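Endo-1,4-b-d-mannanase (Trichoderma reesei, PDB 1QNR) hydrolyses beta-1,4-mannosidic bonds within mannan chains, acting as a glycoside hydrolase of family 5 with a TIM-barrel catalytic domain. Local coordinates at residues C26-C29 / S30-N34; W247-N250 / Y251-N255; T285-A288 / P289-T292; D310-A313 / N314-S318. All coordinates share one frame; numbering follows the deposited sequence. Where two conformers were deposited one is given.

Contact 1 of 4, residues C26-C29 / S30-N34; sequences CYWC and SFLTN
The backbone N-H of Phe31 donates to Trp28 O at 3.1 Å, an i to i+3 bond of the 3-10 kind. One residue on, Leu32 N makes a weak bond of the same spacing to Cys29 O, 3.4 Å away. The turn belongs to the loop that follows strand 21-25 of the family 5 TIM barrel and leads to helix 35-47, whose N-cap is Asn34. A water lies 2.7 Å from both Cys29 O and Leu32 O and can bridge them, though it has more acceptors in reach than protons. The first half is cross-linked by the Cys26-Cys29 disulfide, and Cys29 N bonds back to Cys26 O inside the same short ring. Both sulfurs sit on one face of the Trp28 indole: Cys26 SG lies over the centre, 3.3 Å above the plane, and Cys29 SG nearer the rim. Trp28 takes this position with CG between its backbone N and carbonyl carbon (chi1 48°), and its NE1 is bonded to Trp308 O in strand 300-309. Ser30 OG is likewise satisfied beyond the turn, by Trp56 O, while Tyr27 OH bonds to Asn319. Outward from these bonds, the rings of Tyr27 and Phe31 touch loosely, CD1 of the tyrosine to CE2 of the phenylalanine at 4.3 Å. Leu32 runs alongside Trp28 in the same direction, and its CD1 methyl meets the indole edge near the ring plane, 4.0 Å from Trp28 CZ3.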
# COMPACT_ATOMS: atom_id res chain seq x y z
N CYS A 26 -6.40 -0.58 5.20
CA CYS A 26 -7.33 0.35 5.87
C CYS A 26 -7.01 1.77 5.46
O CYS A 26 -6.44 2.59 6.20
CB CYS A 26 -7.24 0.17 7.40
SG CYS A 26 -8.54 1.22 8.25
N TYR A 27 -7.30 2.12 4.17
CA TYR A 27 -6.88 3.43 3.65
C TYR A 27 -7.43 4.55 4.51
O TYR A 27 -6.73 5.58 4.72
CB TYR A 27 -7.25 3.64 2.14
CG TYR A 27 -8.71 4.00 1.89
CD1 TYR A 27 -9.11 5.36 1.97
CD2 TYR A 27 -9.64 3.03 1.58
CE1 TYR A 27 -10.47 5.66 1.78
CE2 TYR A 27 -10.98 3.33 1.38
CZ TYR A 27 -11.35 4.66 1.47
OH TYR A 27 -12.72 5.00 1.26
N TRP A 28 -8.66 4.32 4.97
CA TRP A 28 -9.49 5.37 5.58
C TRP A 28 -9.13 5.60 7.04
O TRP A 28 -9.50 6.64 7.66
CB TRP A 28 -10.98 4.93 5.43
CG TRP A 28 -11.29 3.51 5.84
CD1 TRP A 28 -11.41 2.44 4.99
CD2 TRP A 28 -11.50 2.96 7.19
NE1 TRP A 28 -11.65 1.25 5.74
CE2 TRP A 28 -11.72 1.58 7.08
CE3 TRP A 28 -11.52 3.54 8.50
CZ2 TRP A 28 -12.02 0.71 8.15
CZ3 TRP A 28 -11.76 2.66 9.59
CH2 TRP A 28 -11.99 1.28 9.39
N CYS A 29 -8.29 4.72 7.61
CA CYS A 29 -7.86 4.91 9.00
C CYS A 29 -7.12 6.25 9.19
O CYS A 29 -7.22 6.98 10.20
CB CYS A 29 -6.88 3.71 9.33
SG CYS A 29 -7.71 2.11 9.86
N SER A 30 -6.37 6.66 8.11
CA SER A 30 -5.60 7.93 8.16
C SER A 30 -6.43 9.20 8.24
O SER A 30 -5.84 10.25 8.53
CB SER A 30 -4.80 8.10 6.79
OG SER A 30 -3.96 6.93 6.71
N PHE A 31 -7.75 9.12 7.96
CA PHE A 31 -8.56 10.35 7.89
C PHE A 31 -9.59 10.38 9.04
O PHE A 31 -10.46 11.25 9.07
CB PHE A 31 -9.29 10.38 6.51
CG PHE A 31 -8.37 10.17 5.31
CD1 PHE A 31 -7.09 10.77 5.30
CD2 PHE A 31 -8.84 9.48 4.19
CE1 PHE A 31 -6.26 10.55 4.15
CE2 PHE A 31 -8.04 9.35 3.06
CZ PHE A 31 -6.73 9.83 3.06
N LEU A 32 -9.51 9.44 9.96
CA LEU A 32 -10.40 9.46 11.16
C LEU A 32 -10.01 10.65 12.05
O LEU A 32 -8.84 10.79 12.44
CB LEU A 32 -10.24 8.13 11.91
CG LEU A 32 -10.75 6.91 11.17
CD1 LEU A 32 -10.36 5.62 11.93
CD2 LEU A 32 -12.27 6.89 10.93
N THR A 33 -10.99 11.42 12.54
CA THR A 33 -10.66 12.57 13.38
C THR A 33 -10.91 12.30 14.86
O THR A 33 -10.38 13.04 15.73
CB THR A 33 -11.47 13.83 13.05
OG1 THR A 33 -12.88 13.59 13.15
CG2 THR A 33 -11.05 14.36 11.68
N ASN A 34 -11.66 11.26 15.21
CA ASN A 34 -11.87 10.92 16.61
C ASN A 34 -10.83 9.85 16.99
O ASN A 34 -10.88 8.73 16.43
CB ASN A 34 -13.33 10.43 16.73
CG ASN A 34 -13.66 10.14 18.17
OD1 ASN A 34 -12.82 10.09 19.06
ND2 ASN A 34 -14.96 10.04 18.46
O HOH W 1 -6.82 9.34 11.47

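Contact 2 of 4, residues W247-N250 / Y251-N255; sequences WGTN and YTWGN. With NAG (2-acetamido-2-deoxy-beta-D-glucopyranose), chain H; BMA (beta-D-mannopyranose), chain B.
Asn250 OD1 accepts the backbone N-H of Trp253, a side-chain cap on the turn that leads into helix 253-267 of the TIM barrel. Trp253 N comes nearly along the C=O axis, 2.9 Å from Asn250 OD1. A second, less certain donor also follows it in the chain: Thr252 OG1, in one of its two conformers, lies 3.0 Å from Asn250 OD1 and above the carbonyl plane. ND2 of the same amide carries the N-linked N-acetylglucosamine, bonded to its C1. Trp253 projects with CG anti to its own nitrogen (chi1 171°), which lays the indole beneath Thr249. The threonine methyl CG2 stands over the six-membered ring in a CH-pi contact, 3.8 Å from the centroid and only 10° off the ring normal, while Trp253 NE1 donates to Asp213 OD1. Replacing Trp253 by alanine is likely to strip the Thr249 methyl of its ring face and Asp213 of its donor. Further out, Trp247 and Trp253 cross at about a right angle, CE3 of the former 4.0 Å from CZ3 of the latter, and Trp257 touches both rings. Gly248, with positive phi, ends the preceding helix and lets the chain turn from Trp247 to Thr249. Trp247 presents its NE1 edge to the sugar: the mannose unit bound by Glu169 and Glu205 receives the NE1-H of Trp247 at its O6, 3.0 Å from NE1.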
# COMPACT_ATOMS: atom_id res chain seq x y z
N TRP A 247 -10.23 -6.91 -14.17
CA TRP A 247 -9.22 -7.19 -15.20
C TRP A 247 -9.69 -8.16 -16.30
O TRP A 247 -8.94 -8.50 -17.23
CB TRP A 247 -7.98 -7.83 -14.51
CG TRP A 247 -7.26 -6.86 -13.58
CD1 TRP A 247 -7.46 -5.50 -13.46
CD2 TRP A 247 -6.15 -7.16 -12.73
NE1 TRP A 247 -6.55 -4.95 -12.54
CE2 TRP A 247 -5.76 -5.97 -12.08
CE3 TRP A 247 -5.49 -8.37 -12.39
CZ2 TRP A 247 -4.71 -5.94 -11.13
CZ3 TRP A 247 -4.40 -8.33 -11.51
CH2 TRP A 247 -4.05 -7.12 -10.90
N GLY A 248 -10.94 -8.65 -16.15
CA GLY A 248 -11.45 -9.53 -17.25
C GLY A 248 -10.97 -10.95 -17.15
O GLY A 248 -10.97 -11.69 -18.18
N THR A 249 -10.52 -11.43 -15.97
CA THR A 249 -10.05 -12.81 -15.84
C THR A 249 -10.97 -13.57 -14.90
O THR A 249 -11.77 -12.95 -14.20
CB THR A 249 -8.57 -12.87 -15.35
OG1 THR A 249 -8.56 -12.22 -14.07
CG2 THR A 249 -7.60 -12.14 -16.23
N ASN A 250 -10.86 -14.89 -14.80
CA ASN A 250 -11.69 -15.62 -13.82
C ASN A 250 -10.96 -15.67 -12.46
O ASN A 250 -9.79 -15.27 -12.37
CB ASN A 250 -12.14 -16.97 -14.33
CG ASN A 250 -11.01 -17.91 -14.50
OD1 ASN A 250 -10.02 -18.00 -13.82
ND2 ASN A 250 -11.14 -18.81 -15.54
N TYR A 251 -11.67 -16.11 -11.41
CA TYR A 251 -11.04 -16.11 -10.10
C TYR A 251 -9.93 -17.10 -9.97
O TYR A 251 -8.86 -16.86 -9.33
CB TYR A 251 -12.13 -16.35 -9.02
CG TYR A 251 -13.14 -15.24 -8.90
CD1 TYR A 251 -12.81 -13.89 -8.80
CD2 TYR A 251 -14.54 -15.53 -8.90
CE1 TYR A 251 -13.74 -12.89 -8.70
CE2 TYR A 251 -15.45 -14.53 -8.78
CZ TYR A 251 -15.11 -13.21 -8.65
OH TYR A 251 -16.06 -12.23 -8.54
N THR A 252 -10.00 -18.34 -10.52
CA THR A 252 -8.98 -19.36 -10.38
C THR A 252 -7.66 -19.04 -11.08
O THR A 252 -6.60 -19.52 -10.63
CB THR A 252 -9.52 -20.75 -10.86
OG1 THR A 252 -9.94 -20.51 -12.24
CG2 THR A 252 -10.72 -21.21 -10.10
N TRP A 253 -7.71 -18.12 -12.05
CA TRP A 253 -6.51 -17.57 -12.70
C TRP A 253 -5.61 -16.86 -11.68
O TRP A 253 -4.42 -16.68 -11.87
CB TRP A 253 -6.96 -16.60 -13.81
CG TRP A 253 -5.93 -15.73 -14.50
CD1 TRP A 253 -5.30 -16.03 -15.68
CD2 TRP A 253 -5.43 -14.41 -14.10
NE1 TRP A 253 -4.46 -15.01 -16.03
CE2 TRP A 253 -4.50 -14.00 -15.08
CE3 TRP A 253 -5.72 -13.60 -12.99
CZ2 TRP A 253 -3.82 -12.79 -14.99
CZ3 TRP A 253 -5.06 -12.36 -12.91
CH2 TRP A 253 -4.12 -11.98 -13.90
N GLY A 254 -6.16 -16.41 -10.55
CA GLY A 254 -5.37 -15.72 -9.51
C GLY A 254 -4.30 -16.58 -8.89
O GLY A 254 -3.28 -16.02 -8.45
N ASN A 255 -4.48 -17.91 -8.86
CA ASN A 255 -3.43 -18.76 -8.27
C ASN A 255 -2.15 -18.67 -9.09
O ASN A 255 -1.05 -18.55 -8.52
CB ASN A 255 -3.92 -20.24 -8.16
CG ASN A 255 -5.11 -20.25 -7.20
OD1 ASN A 255 -5.01 -20.02 -5.98
ND2 ASN A 255 -6.35 -20.44 -7.72
C1 NAG H . -10.61 -20.21 -16.11
C2 NAG H . -11.08 -21.63 -16.18
C3 NAG H . -9.98 -22.63 -16.48
C4 NAG H . -8.99 -21.97 -17.47
C5 NAG H . -8.40 -20.65 -16.90
C6 NAG H . -7.42 -20.04 -17.88
C7 NAG H . -13.02 -21.78 -14.58
C8 NAG H . -13.49 -22.46 -13.34
N2 NAG H . -11.73 -22.05 -14.91
O3 NAG H . -10.60 -23.80 -17.01
O4 NAG H . -7.86 -22.84 -17.73
O5 NAG H . -9.42 -19.71 -16.69
O6 NAG H . -7.06 -18.75 -17.59
O7 NAG H . -13.68 -21.10 -15.23
C1 BMA B . -8.53 0.61 -12.15
C2 BMA B . -9.35 1.61 -11.30
C3 BMA B . -8.70 1.78 -9.92
C4 BMA B . -8.41 0.43 -9.29
C5 BMA B . -7.64 -0.52 -10.23
C6 BMA B . -7.66 -2.00 -9.70
O2 BMA B . -10.69 1.14 -11.12
O3 BMA B . -9.46 2.57 -9.04
O4 BMA B . -7.68 0.67 -8.08
O5 BMA B . -8.43 -0.68 -11.47
O6 BMA B . -6.77 -2.61 -10.64

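Contact 3 of 4, residues T285-A288 / P289-T292; sequences TNEA and PWQT. With SO4 (sulfate ion), chain C.
The indole of Trp290 lies with one face against the preceding turn of helix 283-295: Asn286 O sits 3.6 Å above the ring plane, toward its rim, and the CA of Glu287 rests over the same face. Glu287 CG approaches the benzene half obliquely, 3.8 Å from Trp290 CZ3, and the carboxylate beyond it is turned within 9° of parallel to the indole plane. Trp290 reaches back along the helix because CG stands beside its backbone N (chi1 -57°). The helix links strands 272-277 and 300-309 in a beta-alpha-beta unit of the TIM barrel. The outer parts of the Trp290 side chain pack on Phe274 and Tyr277 of strand 272-277 and on Ile258 of helix 253-267, while NE1 is bonded to Tyr251 O. Glu287, with its chain extended, carries OE2 to the backbone N of Ala279.

Proline at 289 interrupts the helical bonding. Pro289 CD occupies the place of an N-H, 3.2 Å from Thr285 O. Pro289 CD is also pressed against Ala288 CB at 3.4 Å, a tight carbon pair; the helix kinks here. Regular bonding resumes at Gln291, whose N meets Glu287 O at 3.1 Å, and at Thr292, whose N reaches Ala288 O at the same distance. Nearer the start of the helix, Thr285 gives both its N and OG1 to O4 of a sulfate, probably from the crystallisation liquor, which Asn282 and Cys284 also hold. With two backbone N-H groups directed at it, those of Cys284 and Thr285, the anion probably benefits from the positive end of the helix dipole.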
# COMPACT_ATOMS: atom_id res chain seq x y z
N THR A 285 -15.52 -18.32 -0.70
CA THR A 285 -15.24 -19.39 -1.63
C THR A 285 -14.07 -19.03 -2.56
O THR A 285 -13.21 -19.93 -2.77
CB THR A 285 -16.46 -19.71 -2.50
OG1 THR A 285 -17.54 -20.18 -1.62
CG2 THR A 285 -16.26 -20.81 -3.53
N ASN A 286 -14.07 -17.83 -3.13
CA ASN A 286 -13.07 -17.51 -4.16
C ASN A 286 -11.72 -16.97 -3.69
O ASN A 286 -10.73 -17.24 -4.39
CB ASN A 286 -13.72 -16.49 -5.14
CG ASN A 286 -14.86 -17.17 -5.89
OD1 ASN A 286 -14.72 -18.32 -6.32
ND2 ASN A 286 -15.96 -16.45 -5.98
N GLU A 287 -11.64 -16.37 -2.50
CA GLU A 287 -10.37 -15.79 -2.01
C GLU A 287 -9.61 -16.73 -1.08
O GLU A 287 -8.35 -16.72 -1.03
CB GLU A 287 -10.54 -14.45 -1.21
CG GLU A 287 -11.26 -13.38 -2.02
CD GLU A 287 -11.45 -12.07 -1.32
OE1 GLU A 287 -10.73 -11.80 -0.32
OE2 GLU A 287 -12.36 -11.30 -1.75
N ALA A 288 -10.30 -17.71 -0.43
CA ALA A 288 -9.60 -18.69 0.43
C ALA A 288 -8.50 -19.45 -0.31
O ALA A 288 -7.38 -19.66 0.21
CB ALA A 288 -10.65 -19.61 1.12
N PRO A 289 -8.72 -19.96 -1.54
CA PRO A 289 -7.65 -20.64 -2.28
C PRO A 289 -6.43 -19.75 -2.57
O PRO A 289 -5.28 -20.23 -2.55
CB PRO A 289 -8.36 -21.13 -3.57
CG PRO A 289 -9.81 -21.17 -3.25
CD PRO A 289 -10.05 -20.04 -2.23
N TRP A 290 -6.68 -18.44 -2.78
CA TRP A 290 -5.56 -17.51 -2.98
C TRP A 290 -4.65 -17.37 -1.74
O TRP A 290 -3.44 -17.34 -1.85
CB TRP A 290 -6.06 -16.12 -3.38
CG TRP A 290 -6.92 -16.00 -4.61
CD1 TRP A 290 -7.05 -16.89 -5.68
CD2 TRP A 290 -7.75 -14.91 -4.95
NE1 TRP A 290 -7.93 -16.43 -6.60
CE2 TRP A 290 -8.38 -15.17 -6.20
CE3 TRP A 290 -8.02 -13.64 -4.35
CZ2 TRP A 290 -9.27 -14.30 -6.81
CZ3 TRP A 290 -8.88 -12.75 -4.96
CH2 TRP A 290 -9.50 -13.06 -6.21
N GLN A 291 -5.32 -17.32 -0.57
CA GLN A 291 -4.56 -17.20 0.70
C GLN A 291 -3.76 -18.49 0.88
O GLN A 291 -2.59 -18.37 1.26
CB GLN A 291 -5.58 -17.05 1.85
CG GLN A 291 -6.36 -15.74 1.77
CD GLN A 291 -7.25 -15.54 2.99
OE1 GLN A 291 -7.85 -16.55 3.50
NE2 GLN A 291 -7.38 -14.29 3.40
N THR A 292 -4.34 -19.68 0.56
CA THR A 292 -3.52 -20.89 0.70
C THR A 292 -2.37 -20.94 -0.30
O THR A 292 -1.23 -21.34 0.07
CB THR A 292 -4.45 -22.12 0.47
OG1 THR A 292 -5.37 -22.16 1.57
CG2 THR A 292 -3.64 -23.43 0.43
S SO4 C . -19.31 -16.92 0.04
O1 SO4 C . -18.69 -15.58 0.58
O2 SO4 C . -20.58 -16.63 -0.69
O3 SO4 C . -19.64 -17.81 1.20
O4 SO4 C . -18.36 -17.67 -0.81

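Contact 4 of 4, residues D310-A313 / N314-S318; sequences DTFA and NGAQS
The chain doubles back on itself in a hairpin-like loop, residues 310-313 and 314-318 running 164° apart and joined by a single bridge between Thr311 and Gln317. Phe312 N donates to Ala316 O at 2.8 Å, and Ser318 N to Asp310 O at 2.9 Å. The seryl hydroxyl adds a side-chain link, Ser318 OG accepting from Asp310 N in a nearly straight bond (3.1 Å, 174°); its OG stands between backbone N and carbonyl carbon (chi1 69°), which turns it back to the opposite arm. Across the bridge, Thr311 CG2 rests against Gln317 CB.

The reversal is a type I beta turn from Phe312 to Gly315, closed by Gly315 N to Phe312 O at 2.9 Å. Gly315 has a positive phi, at which a beta carbon would collide with the carbonyl oxygen of Asn314. Within the turn, Asn314 OD1 accepts from Ala316 N, forming an Asx turn at the exit of the reversal. This loop extends from strand 300-309 of the TIM barrel. Asp310 OD1 takes the N-H of Thr311 through its anti lone pair, and OD2 ties the loop to His44 and Trp308.

The ring of Phe312 lies along the returning arm, CD2 4.2 Å from Ala316 CB and CZ 3.8 Å from Ser318 CB, and also packs on Asp37 and Thr41 of helix 35-47. With an alanine here, a gap would probably open between the hairpin and that helix, leaving the CB of Ser318 without its aromatic neighbour.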
# COMPACT_ATOMS: atom_id res chain seq x y z
N ASP A 310 -15.09 -1.58 9.60
CA ASP A 310 -15.36 -1.63 11.06
C ASP A 310 -16.43 -0.59 11.41
O ASP A 310 -16.94 0.16 10.54
CB ASP A 310 -14.04 -1.33 11.84
CG ASP A 310 -13.94 -2.16 13.11
OD1 ASP A 310 -14.97 -2.38 13.83
OD2 ASP A 310 -12.79 -2.58 13.44
N THR A 311 -16.86 -0.57 12.67
CA THR A 311 -17.88 0.36 13.14
C THR A 311 -17.47 0.97 14.46
O THR A 311 -16.51 0.43 15.13
CB THR A 311 -19.26 -0.35 13.31
OG1 THR A 311 -19.21 -1.30 14.40
CG2 THR A 311 -19.70 -1.05 12.03
N PHE A 312 -18.03 2.12 14.83
CA PHE A 312 -17.48 2.94 15.92
C PHE A 312 -18.46 3.06 17.10
O PHE A 312 -19.63 2.69 17.03
CB PHE A 312 -17.17 4.33 15.32
CG PHE A 312 -16.31 4.26 14.07
CD1 PHE A 312 -15.11 3.49 14.06
CD2 PHE A 312 -16.67 4.96 12.93
CE1 PHE A 312 -14.35 3.42 12.88
CE2 PHE A 312 -15.85 4.90 11.79
CZ PHE A 312 -14.71 4.08 11.73
N ALA A 313 -17.94 3.58 18.25
CA ALA A 313 -18.78 3.68 19.46
C ALA A 313 -20.09 4.41 19.26
O ALA A 313 -21.07 4.10 20.01
CB ALA A 313 -17.98 4.35 20.60
N ASN A 314 -20.16 5.42 18.37
CA ASN A 314 -21.40 6.17 18.17
C ASN A 314 -22.36 5.50 17.18
O ASN A 314 -23.41 6.11 16.86
CB ASN A 314 -21.04 7.58 17.73
CG ASN A 314 -20.50 7.64 16.31
OD1 ASN A 314 -20.06 6.64 15.72
ND2 ASN A 314 -20.49 8.81 15.65
N GLY A 315 -22.04 4.29 16.69
CA GLY A 315 -22.96 3.64 15.75
C GLY A 315 -22.64 3.94 14.29
O GLY A 315 -23.33 3.36 13.44
N ALA A 316 -21.70 4.79 13.94
CA ALA A 316 -21.33 4.99 12.56
C ALA A 316 -20.49 3.81 12.03
O ALA A 316 -19.62 3.28 12.80
CB ALA A 316 -20.58 6.33 12.46
N GLN A 317 -20.59 3.52 10.75
CA GLN A 317 -19.70 2.58 10.08
C GLN A 317 -18.59 3.32 9.34
O GLN A 317 -18.72 4.51 8.94
CB GLN A 317 -20.46 1.62 9.12
CG GLN A 317 -20.95 2.35 7.86
CD GLN A 317 -21.98 1.45 7.11
OE1 GLN A 317 -22.85 0.80 7.76
NE2 GLN A 317 -21.90 1.49 5.79
N SER A 318 -17.46 2.64 9.14
CA SER A 318 -16.37 3.18 8.32
C SER A 318 -16.76 3.32 6.88
O SER A 318 -17.72 2.72 6.37
CB SER A 318 -15.18 2.17 8.44
OG SER A 318 -15.44 0.90 7.79

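In the fold
The four contacts form two touching pairs on the barrel. Contacts 1 and 4, with centres 12 Å apart, meet where Trp28 CH2 packs on Ser318 CB at 3.4 Å and Leu32 meets Phe312, so the disulfide-braced turn backs a hairpin whose tip is exposed. In contacts 2 and 3, also 12 Å apart, the turn entering helix 253-267 meets helix 283-295, with Tyr251 beside Asn286 and Asn255 beside Trp290. The pairs themselves do not touch. Contact 1 has the largest share of buried residues, four of seven, while contact 4 is mostly exposed and relies chiefly on backbone bonds, with contacts 2 and 3 between. Contact 2 combines a glycosylated helix cap with a sugar-binding tryptophan, whereas contact 3 lies wholly within a proline-kinked helix.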